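Local coordinates for Lmo0740 protein (Listeria monocytogenes, PDB 4RFA) that probably acts as a Crp-family transcription activator, joining a cyclic nucleotide-binding-type domain to a DNA-binding winged helix-turn-helix domain, at residues I181-L186 with P195-L200. Residues are numbered along the deposited sequence; the frame is centred on the assembly and turned at random.
Sequences INQSVL and PNISNL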
ATOM      1  N   ILE A 181      22.053   1.678   4.706  1.00 49.91           N
ATOM      2  CA  ILE A 181      21.443   3.000   4.790  1.00 46.76           C
ATOM      3  C   ILE A 181      22.526   4.067   5.047  1.00 49.35           C
ATOM      4  O   ILE A 181      22.920   4.340   6.216  1.00 51.52           O
ATOM      5  CB  ILE A 181      20.385   3.109   5.888  1.00 48.22           C
ATOM      6  CG1 ILE A 181      19.339   1.978   5.819  1.00 46.93           C
ATOM      7  CG2 ILE A 181      19.691   4.486   5.794  1.00 48.25           C
ATOM      8  CD1 ILE A 181      18.428   2.003   4.642  1.00 45.55           C
ATOM      9  N   ASN A 182      23.038   4.612   3.947  1.00 45.05           N
ATOM     10  CA  ASN A 182      23.967   5.728   3.964  1.00 46.82           C
ATOM     11  C   ASN A 182      23.277   6.960   3.467  1.00 47.93           C
ATOM     12  O   ASN A 182      22.044   6.983   3.160  1.00 50.48           O
ATOM     13  CB  ASN A 182      25.221   5.452   3.110  1.00 50.61           C
ATOM     14  CG  ASN A 182      24.896   5.040   1.678  1.00 50.65           C
ATOM     15  OD1 ASN A 182      23.828   5.300   1.161  1.00 55.16           O
ATOM     16  ND2 ASN A 182      25.846   4.423   1.032  1.00 51.70           N
ATOM     17  N   GLN A 183      24.058   8.009   3.381  1.00 46.03           N
ATOM     18  CA  GLN A 183      23.568   9.294   2.918  1.00 49.32           C
ATOM     19  C   GLN A 183      22.854   9.287   1.577  1.00 49.29           C
ATOM     20  O   GLN A 183      21.810   9.943   1.396  1.00 45.04           O
ATOM     21  CB  GLN A 183      24.716  10.302   2.894  1.00 54.74           C
ATOM     22  CG  GLN A 183      24.241  11.737   2.942  1.00 58.79           C
ATOM     23  CD  GLN A 183      25.366  12.685   3.245  1.00 61.09           C
ATOM     24  OE1 GLN A 183      25.837  12.802   4.394  1.00 67.18           O
ATOM     25  NE2 GLN A 183      25.822  13.353   2.215  1.00 65.54           N
ATOM     26  N   SER A 184      23.441   8.614   0.600  1.00 49.26           N
ATOM     27  CA  SER A 184      22.843   8.528  -0.733  1.00 46.87           C
ATOM     28  C   SER A 184      21.521   7.770  -0.714  1.00 44.93           C
ATOM     29  O   SER A 184      20.534   8.172  -1.339  1.00 48.16           O
ATOM     30  CB  SER A 184      23.828   7.823  -1.705  1.00 49.89           C
ATOM     31  OG  SER A 184      23.233   7.709  -2.981  1.00 58.56           O
ATOM     32  N   VAL A 185      21.480   6.674   0.037  1.00 43.68           N
ATOM     33  CA  VAL A 185      20.273   5.890   0.116  1.00 41.62           C
ATOM     34  C   VAL A 185      19.168   6.667   0.876  1.00 44.70           C
ATOM     35  O   VAL A 185      18.016   6.754   0.407  1.00 39.67           O
ATOM     36  CB  VAL A 185      20.557   4.540   0.735  1.00 43.85           C
ATOM     37  CG1 VAL A 185      19.279   3.795   1.076  1.00 40.77           C
ATOM     38  CG2 VAL A 185      21.474   3.703  -0.214  1.00 46.17           C
ATOM     39  N   LEU A 186      19.544   7.291   1.988  1.00 42.15           N
ATOM     40  CA  LEU A 186      18.611   8.066   2.762  1.00 43.25           C
ATOM     41  C   LEU A 186      18.017   9.127   1.906  1.00 43.44           C
ATOM     42  O   LEU A 186      16.822   9.326   1.959  1.00 47.81           O
ATOM     43  CB  LEU A 186      19.258   8.672   4.011  1.00 41.78           C
ATOM     44  CG  LEU A 186      18.370   9.345   5.036  1.00 46.66           C
ATOM     45  CD1 LEU A 186      17.383   8.335   5.584  1.00 49.66           C
ATOM     46  CD2 LEU A 186      19.247   9.896   6.152  1.00 49.25           C
ATOM     47  N   PRO A 195      23.178  16.833  -1.101  1.00 62.15           N
ATOM     48  CA  PRO A 195      23.639  17.990  -0.345  1.00 66.50           C
ATOM     49  C   PRO A 195      22.589  18.431   0.660  1.00 66.40           C
ATOM     50  O   PRO A 195      22.917  18.919   1.724  1.00 68.11           O
ATOM     51  CB  PRO A 195      23.885  19.059  -1.430  1.00 68.20           C
ATOM     52  CG  PRO A 195      24.157  18.270  -2.670  1.00 66.51           C
ATOM     53  CD  PRO A 195      23.208  17.091  -2.555  1.00 64.49           C
ATOM     54  N   ASN A 196      21.327  18.229   0.324  1.00 67.00           N
ATOM     55  CA  ASN A 196      20.276  18.612   1.232  1.00 64.76           C
ATOM     56  C   ASN A 196      20.179  17.645   2.410  1.00 58.03           C
ATOM     57  O   ASN A 196      20.054  18.053   3.549  1.00 54.60           O
ATOM     58  CB  ASN A 196      18.961  18.689   0.480  1.00 69.61           C
ATOM     59  CG  ASN A 196      17.936  19.482   1.220  1.00 72.31           C
ATOM     60  OD1 ASN A 196      18.279  20.310   2.055  1.00 81.08           O
ATOM     61  ND2 ASN A 196      16.672  19.227   0.942  1.00 73.98           N
ATOM     62  N   ILE A 197      20.234  16.352   2.144  1.00 53.20           N
ATOM     63  CA  ILE A 197      20.284  15.380   3.238  1.00 55.92           C
ATOM     64  C   ILE A 197      21.434  15.695   4.242  1.00 55.18           C
ATOM     65  O   ILE A 197      21.275  15.574   5.461  1.00 53.76           O
ATOM     66  CB  ILE A 197      20.423  13.943   2.660  1.00 56.05           C
ATOM     67  CG1 ILE A 197      19.067  13.290   2.506  1.00 60.28           C
ATOM     68  CG2 ILE A 197      21.268  13.040   3.513  1.00 63.17           C
ATOM     69  CD1 ILE A 197      18.179  13.212   3.710  1.00 59.96           C
ATOM     70  N   SER A 198      22.590  16.088   3.726  1.00 51.43           N
ATOM     71  CA  SER A 198      23.755  16.327   4.590  1.00 55.07           C
ATOM     72  C   SER A 198      23.438  17.418   5.577  1.00 55.46           C
ATOM     73  O   SER A 198      23.697  17.297   6.765  1.00 52.37           O
ATOM     74  CB  SER A 198      24.970  16.733   3.763  1.00 59.86           C
ATOM     75  OG  SER A 198      26.132  16.622   4.542  1.00 61.10           O
ATOM     76  N   ASN A 199      22.856  18.494   5.068  1.00 58.41           N
ATOM     77  CA  ASN A 199      22.487  19.634   5.896  1.00 57.26           C
ATOM     78  C   ASN A 199      21.429  19.311   6.911  1.00 55.93           C
ATOM     79  O   ASN A 199      21.516  19.722   8.056  1.00 60.46           O
ATOM     80  CB  ASN A 199      22.012  20.747   4.991  1.00 62.98           C
ATOM     81  CG  ASN A 199      23.160  21.386   4.243  1.00 64.91           C
ATOM     82  OD1 ASN A 199      24.293  21.348   4.708  1.00 70.48           O
ATOM     83  ND2 ASN A 199      22.891  21.921   3.074  1.00 67.45           N
ATOM     84  N   LEU A 200      20.454  18.519   6.500  1.00 52.46           N
ATOM     85  CA  LEU A 200      19.422  18.057   7.405  1.00 48.89           C
ATOM     86  C   LEU A 200      19.941  17.121   8.479  1.00 46.91           C
ATOM     87  O   LEU A 200      19.496  17.213   9.598  1.00 49.64           O
ATOM     88  CB  LEU A 200      18.322  17.348   6.633  1.00 50.94           C
ATOM     89  CG  LEU A 200      17.591  18.268   5.636  1.00 53.77           C
ATOM     90  CD1 LEU A 200      16.710  17.451   4.720  1.00 52.27           C
ATOM     91  CD2 LEU A 200      16.796  19.318   6.387  1.00 56.28           C
TER
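Gln183 and Ile197 meet where the two helices of a helix-turn-helix, 183-189 and 194-206, come together in what is probably the DNA-binding domain of this Crp-type regulator. The Gln183 side chain runs past Ile197 in the opposite sense, and its CG lies a tight 3.3 Å from Ile197 CG2. The amide reaches Ser198 because CG is turned anti to the backbone N (chi1 -158°) and the rest of the chain stays stretched out; NE2 of Gln183 comes to 3.8 Å from Ser198 CB. That nitrogen is hydrogen-bonded to Gln194 OE1, at the start of helix 194-206, which helps fix the end of the glutamine. Deeper in, the Leu186 and Ile197 side chains cross at about a right angle, Leu186 CG resting 4.1 Å from Ile197 CD1. Ile154 of helix 150-165 packs against Ile197, and Leu201, one turn further along helix 194-206, touches both Gln183 and Leu186. Asn182 is the N-cap of helix 183-189: Asn182 OD1 accepts from Val185 N at 2.9 Å, with the donor nearly in line with the side-chain C=O (165°).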